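Local coordinates for protein endo-polygalacturonase (Pectobacterium carotovorum subsp. carotovorum, PDB 1BHE) that hydrolyses the alpha-1,4 linkages of polygalacturonic acid in plant cell walls and takes part in the maceration and soft-rotting of plant tissue, at residues N77-V91 and Q122-W134. Numbering follows the deposited sequence.
Sequences NNAKSFENAPSSCGV and QGGVKLQDKKVSW
The side-chain amides of Asn-77 and Gln-128 stand 76° apart where two loops of the right-handed parallel beta-helix, characteristic of family 28 glycosidases, pack together. Segments 77-91 and 122-134 follow strands 72-75 and 118-120, which pair in parallel; the contact lies away from the probable catalytic residues Asp-223 and His-251. Asn-77 is held through both backbone and side chain: its O accepts a nearly straight bond from Gln-128 N (2.8 Å, 166°), while its ND2 reaches Lys-126 O at 2.9 Å, within the planes of both groups. CG of Asn-77 sits between its own N and carbonyl carbon (chi1 59°), which carries the amide over to Lys-126. A water that donates to Asn-77 OD1 and accepts from Gln-122 NE2 adds a further link; that NE2 also binds Ala-75 O.

The Asn-78 amide is steeply turned against that of Gln-128, and its ND2 gives Gln-128 OE1 a tilted bond of 3.2 Å. Its OD1 turns back to accept from Ser-81 N, three residues on, in an Asx motif. Close by, Asp-129 OD2 accepts a hydrogen bond from Lys-80 N at 2.8 Å, met nearly along its C-O axis.

Next to these polar links, the Trp-134 indole takes Leu-127 CD2 on one face, with Gly-90 N in plane at its edge. Ala-79 and the sulfur of Cys-89, disulfide-bonded to Cys-99, pack obliquely against its six-membered ring. Beside them Lys-130 runs past Gly-90, its CE 3.5 Å from Gly-90 O, and its NZ donates to a water that in turn donates to Cys-89 O.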
loop_
_atom_site.group_PDB
_atom_site.type_symbol
_atom_site.label_atom_id
_atom_site.label_comp_id
_atom_site.label_asym_id
_atom_site.label_seq_id
_atom_site.Cartn_x
_atom_site.Cartn_y
_atom_site.Cartn_z
ATOM N N ASN A 77 5.544 -14.497 15.260
ATOM C CA ASN A 77 6.715 -13.654 15.467
ATOM C C ASN A 77 7.977 -14.516 15.432
ATOM O O ASN A 77 8.697 -14.690 16.413
ATOM C CB ASN A 77 6.609 -12.876 16.778
ATOM C CG ASN A 77 6.477 -13.724 18.020
ATOM O OD1 ASN A 77 5.844 -14.781 18.010
ATOM N ND2 ASN A 77 7.082 -13.292 19.125
ATOM N N ASN A 78 8.271 -15.062 14.259
ATOM C CA ASN A 78 9.393 -15.953 14.028
ATOM C C ASN A 78 9.952 -15.727 12.630
ATOM O O ASN A 78 9.233 -15.887 11.645
ATOM C CB ASN A 78 8.935 -17.414 14.185
ATOM C CG ASN A 78 10.136 -18.345 14.195
ATOM O OD1 ASN A 78 10.668 -18.677 13.138
ATOM N ND2 ASN A 78 10.604 -18.697 15.387
ATOM N N ALA A 79 11.225 -15.368 12.532
ATOM C CA ALA A 79 11.830 -15.059 11.242
ATOM C C ALA A 79 12.021 -16.278 10.359
ATOM O O ALA A 79 11.732 -16.227 9.162
ATOM C CB ALA A 79 13.140 -14.317 11.459
ATOM N N LYS A 80 12.439 -17.407 10.928
ATOM C CA LYS A 80 12.611 -18.638 10.165
ATOM C C LYS A 80 11.310 -19.124 9.544
ATOM O O LYS A 80 11.313 -19.671 8.436
ATOM C CB LYS A 80 13.229 -19.746 11.025
ATOM C CG LYS A 80 13.477 -21.036 10.262
ATOM C CD LYS A 80 14.194 -22.077 11.110
ATOM C CE LYS A 80 14.494 -23.316 10.271
ATOM N NZ LYS A 80 14.209 -24.561 11.042
ATOM N N SER A 81 10.169 -18.868 10.174
ATOM C CA SER A 81 8.874 -19.251 9.648
ATOM C C SER A 81 8.522 -18.583 8.323
ATOM O O SER A 81 7.706 -19.140 7.591
ATOM C CB SER A 81 7.770 -18.960 10.673
ATOM O OG SER A 81 7.800 -19.932 11.706
ATOM N N PHE A 82 9.087 -17.422 8.013
ATOM C CA PHE A 82 8.815 -16.701 6.784
ATOM C C PHE A 82 9.963 -16.736 5.785
ATOM O O PHE A 82 9.880 -16.101 4.726
ATOM C CB PHE A 82 8.484 -15.226 7.123
ATOM C CG PHE A 82 7.147 -15.080 7.800
ATOM C CD1 PHE A 82 7.021 -15.205 9.169
ATOM C CD2 PHE A 82 6.005 -14.832 7.049
ATOM C CE1 PHE A 82 5.784 -15.096 9.785
ATOM C CE2 PHE A 82 4.773 -14.713 7.654
ATOM C CZ PHE A 82 4.654 -14.846 9.026
ATOM N N GLU A 83 11.059 -17.432 6.088
ATOM C CA GLU A 83 12.201 -17.425 5.172
ATOM C C GLU A 83 11.913 -18.189 3.884
ATOM O O GLU A 83 11.133 -19.141 3.874
ATOM C CB GLU A 83 13.454 -18.008 5.838
ATOM C CG GLU A 83 13.485 -19.525 5.903
ATOM C CD GLU A 83 14.694 -20.088 6.622
ATOM O OE1 GLU A 83 15.390 -19.323 7.319
ATOM O OE2 GLU A 83 14.947 -21.303 6.505
ATOM N N ASN A 84 12.590 -17.784 2.806
ATOM C CA ASN A 84 12.457 -18.500 1.538
ATOM C C ASN A 84 13.812 -19.129 1.204
ATOM O O ASN A 84 13.999 -19.759 0.169
ATOM C CB ASN A 84 11.919 -17.649 0.401
ATOM C CG ASN A 84 12.567 -16.299 0.219
ATOM O OD1 ASN A 84 13.782 -16.133 0.359
ATOM N ND2 ASN A 84 11.762 -15.291 -0.107
ATOM N N ALA A 85 14.754 -18.986 2.130
ATOM C CA ALA A 85 16.080 -19.586 2.015
ATOM C C ALA A 85 16.740 -19.580 3.389
ATOM O O ALA A 85 16.342 -18.814 4.266
ATOM C CB ALA A 85 16.924 -18.867 0.980
ATOM N N PRO A 86 17.672 -20.498 3.620
ATOM C CA PRO A 86 18.356 -20.618 4.893
ATOM C C PRO A 86 18.847 -19.289 5.436
ATOM O O PRO A 86 19.711 -18.630 4.855
ATOM C CB PRO A 86 19.518 -21.564 4.603
ATOM C CG PRO A 86 19.113 -22.334 3.400
ATOM C CD PRO A 86 18.179 -21.462 2.613
ATOM N N SER A 87 18.273 -18.843 6.551
ATOM C CA SER A 87 18.647 -17.600 7.207
ATOM C C SER A 87 18.433 -16.342 6.380
ATOM O O SER A 87 19.090 -15.322 6.624
ATOM C CB SER A 87 20.131 -17.656 7.618
ATOM O OG SER A 87 20.373 -18.663 8.576
ATOM N N SER A 88 17.503 -16.353 5.430
ATOM C CA SER A 88 17.263 -15.211 4.564
ATOM C C SER A 88 16.338 -14.154 5.145
ATOM O O SER A 88 16.307 -13.044 4.609
ATOM C CB SER A 88 16.677 -15.698 3.228
ATOM O OG SER A 88 15.453 -16.387 3.432
ATOM N N CYS A 89 15.603 -14.476 6.197
ATOM C CA CYS A 89 14.602 -13.574 6.761
ATOM C C CYS A 89 14.971 -13.023 8.126
ATOM O O CYS A 89 15.682 -13.650 8.912
ATOM C CB CYS A 89 13.279 -14.354 6.834
ATOM S SG CYS A 89 11.782 -13.412 7.178
ATOM N N GLY A 90 14.534 -11.799 8.415
ATOM C CA GLY A 90 14.789 -11.155 9.693
ATOM C C GLY A 90 16.224 -10.692 9.867
ATOM O O GLY A 90 16.752 -10.642 10.979
ATOM N N VAL A 91 16.886 -10.373 8.765
ATOM C CA VAL A 91 18.268 -9.921 8.736
ATOM C C VAL A 91 18.393 -8.685 7.851
ATOM O O VAL A 91 17.468 -8.338 7.118
ATOM C CB VAL A 91 19.226 -10.997 8.184
ATOM C CG1 VAL A 91 19.378 -12.168 9.142
ATOM C CG2 VAL A 91 18.759 -11.490 6.820
ATOM N N GLN A 122 2.169 -8.240 13.730
ATOM C CA GLN A 122 3.091 -8.237 14.863
ATOM C C GLN A 122 4.426 -7.605 14.485
ATOM O O GLN A 122 5.495 -8.109 14.842
ATOM C CB GLN A 122 3.343 -9.660 15.369
ATOM C CG GLN A 122 2.131 -10.425 15.855
ATOM C CD GLN A 122 2.478 -11.405 16.962
ATOM O OE1 GLN A 122 2.429 -11.039 18.137
ATOM N NE2 GLN A 122 2.863 -12.626 16.607
ATOM N N GLY A 123 4.389 -6.474 13.782
ATOM C CA GLY A 123 5.594 -5.784 13.345
ATOM C C GLY A 123 6.480 -5.376 14.517
ATOM O O GLY A 123 7.702 -5.375 14.391
ATOM N N GLY A 124 5.877 -4.905 15.606
ATOM C CA GLY A 124 6.603 -4.421 16.755
ATOM C C GLY A 124 6.848 -5.412 17.872
ATOM O O GLY A 124 7.306 -4.992 18.937
ATOM N N VAL A 125 6.634 -6.702 17.657
ATOM C CA VAL A 125 6.862 -7.715 18.681
ATOM C C VAL A 125 8.229 -8.366 18.551
ATOM O O VAL A 125 8.635 -8.776 17.461
ATOM C CB VAL A 125 5.778 -8.812 18.587
ATOM C CG1 VAL A 125 5.965 -9.876 19.661
ATOM C CG2 VAL A 125 4.397 -8.180 18.701
ATOM N N LYS A 126 8.959 -8.475 19.664
ATOM C CA LYS A 126 10.255 -9.151 19.621
ATOM C C LYS A 126 10.079 -10.533 18.996
ATOM O O LYS A 126 9.191 -11.286 19.392
ATOM C CB LYS A 126 10.875 -9.295 21.015
ATOM C CG LYS A 126 12.190 -10.068 21.015
ATOM C CD LYS A 126 12.683 -10.324 22.430
ATOM C CE LYS A 126 13.975 -11.126 22.414
ATOM N NZ LYS A 126 13.806 -12.423 21.691
ATOM N N LEU A 127 10.916 -10.855 18.021
ATOM C CA LEU A 127 10.842 -12.176 17.392
ATOM C C LEU A 127 11.320 -13.242 18.369
ATOM O O LEU A 127 12.138 -12.961 19.250
ATOM C CB LEU A 127 11.691 -12.170 16.118
ATOM C CG LEU A 127 11.324 -11.091 15.088
ATOM C CD1 LEU A 127 12.342 -11.045 13.959
ATOM C CD2 LEU A 127 9.921 -11.344 14.550
ATOM N N GLN A 128 10.848 -14.474 18.222
ATOM C CA GLN A 128 11.262 -15.591 19.063
ATOM C C GLN A 128 12.711 -15.985 18.756
ATOM O O GLN A 128 13.503 -16.496 19.532
ATOM C CB GLN A 128 10.385 -16.817 18.798
ATOM C CG GLN A 128 8.898 -16.617 19.042
ATOM C CD GLN A 128 8.052 -17.764 18.520
ATOM O OE1 GLN A 128 8.531 -18.648 17.806
ATOM N NE2 GLN A 128 6.772 -17.769 18.872
ATOM N N ASP A 129 13.055 -15.775 17.512
ATOM C CA ASP A 129 14.222 -16.027 16.748
ATOM C C ASP A 129 15.359 -15.026 16.780
ATOM O O ASP A 129 16.472 -15.325 16.324
ATOM C CB ASP A 129 13.681 -15.982 15.274
ATOM C CG ASP A 129 14.044 -17.272 14.571
ATOM O OD1 ASP A 129 14.655 -18.133 15.251
ATOM O OD2 ASP A 129 13.740 -17.394 13.374
ATOM N N LYS A 130 15.068 -13.769 17.104
ATOM C CA LYS A 130 16.075 -12.712 17.079
ATOM C C LYS A 130 15.969 -11.859 18.339
ATOM O O LYS A 130 15.002 -11.968 19.086
ATOM C CB LYS A 130 15.921 -11.809 15.855
ATOM C CG LYS A 130 15.881 -12.434 14.481
ATOM C CD LYS A 130 17.232 -12.998 14.065
ATOM C CE LYS A 130 17.162 -13.639 12.689
ATOM N NZ LYS A 130 18.398 -14.401 12.356
ATOM N N LYS A 131 16.935 -10.966 18.551
ATOM C CA LYS A 131 16.909 -10.076 19.710
ATOM C C LYS A 131 15.918 -8.932 19.533
ATOM O O LYS A 131 15.541 -8.261 20.495
ATOM C CB LYS A 131 18.309 -9.488 19.947
ATOM C CG LYS A 131 19.204 -10.355 20.819
ATOM C CD LYS A 131 20.391 -9.555 21.342
ATOM C CE LYS A 131 19.971 -8.676 22.512
ATOM N NZ LYS A 131 21.142 -8.020 23.159
ATOM N N VAL A 132 15.539 -8.652 18.288
ATOM C CA VAL A 132 14.711 -7.502 17.962
ATOM C C VAL A 132 13.391 -7.861 17.281
ATOM O O VAL A 132 13.155 -8.994 16.879
ATOM C CB VAL A 132 15.474 -6.570 16.992
ATOM C CG1 VAL A 132 16.607 -5.829 17.681
ATOM C CG2 VAL A 132 15.990 -7.362 15.797
ATOM N N SER A 133 12.560 -6.835 17.113
ATOM C CA SER A 133 11.302 -6.955 16.387
ATOM C C SER A 133 11.551 -6.666 14.909
ATOM O O SER A 133 12.642 -6.212 14.556
ATOM C CB SER A 133 10.297 -5.920 16.897
ATOM O OG SER A 133 10.713 -4.607 16.551
ATOM N N TRP A 134 10.544 -6.871 14.063
ATOM C CA TRP A 134 10.704 -6.566 12.643
ATOM C C TRP A 134 10.995 -5.081 12.424
ATOM O O TRP A 134 11.844 -4.728 11.600
ATOM C CB TRP A 134 9.445 -6.916 11.870
ATOM C CG TRP A 134 8.963 -8.320 11.801
ATOM C CD1 TRP A 134 7.767 -8.772 12.296
ATOM C CD2 TRP A 134 9.579 -9.447 11.179
ATOM N NE1 TRP A 134 7.618 -10.110 12.032
ATOM C CE2 TRP A 134 8.718 -10.548 11.345
ATOM C CE3 TRP A 134 10.791 -9.638 10.508
ATOM C CZ2 TRP A 134 9.020 -11.823 10.867
ATOM C CZ3 TRP A 134 11.087 -10.901 10.029
ATOM C CH2 TRP A 134 10.208 -11.978 10.210
HETATM O O HOH W 1 3.006 -15.145 18.496
HETATM O O HOH W 2 17.705 -15.209 9.832
#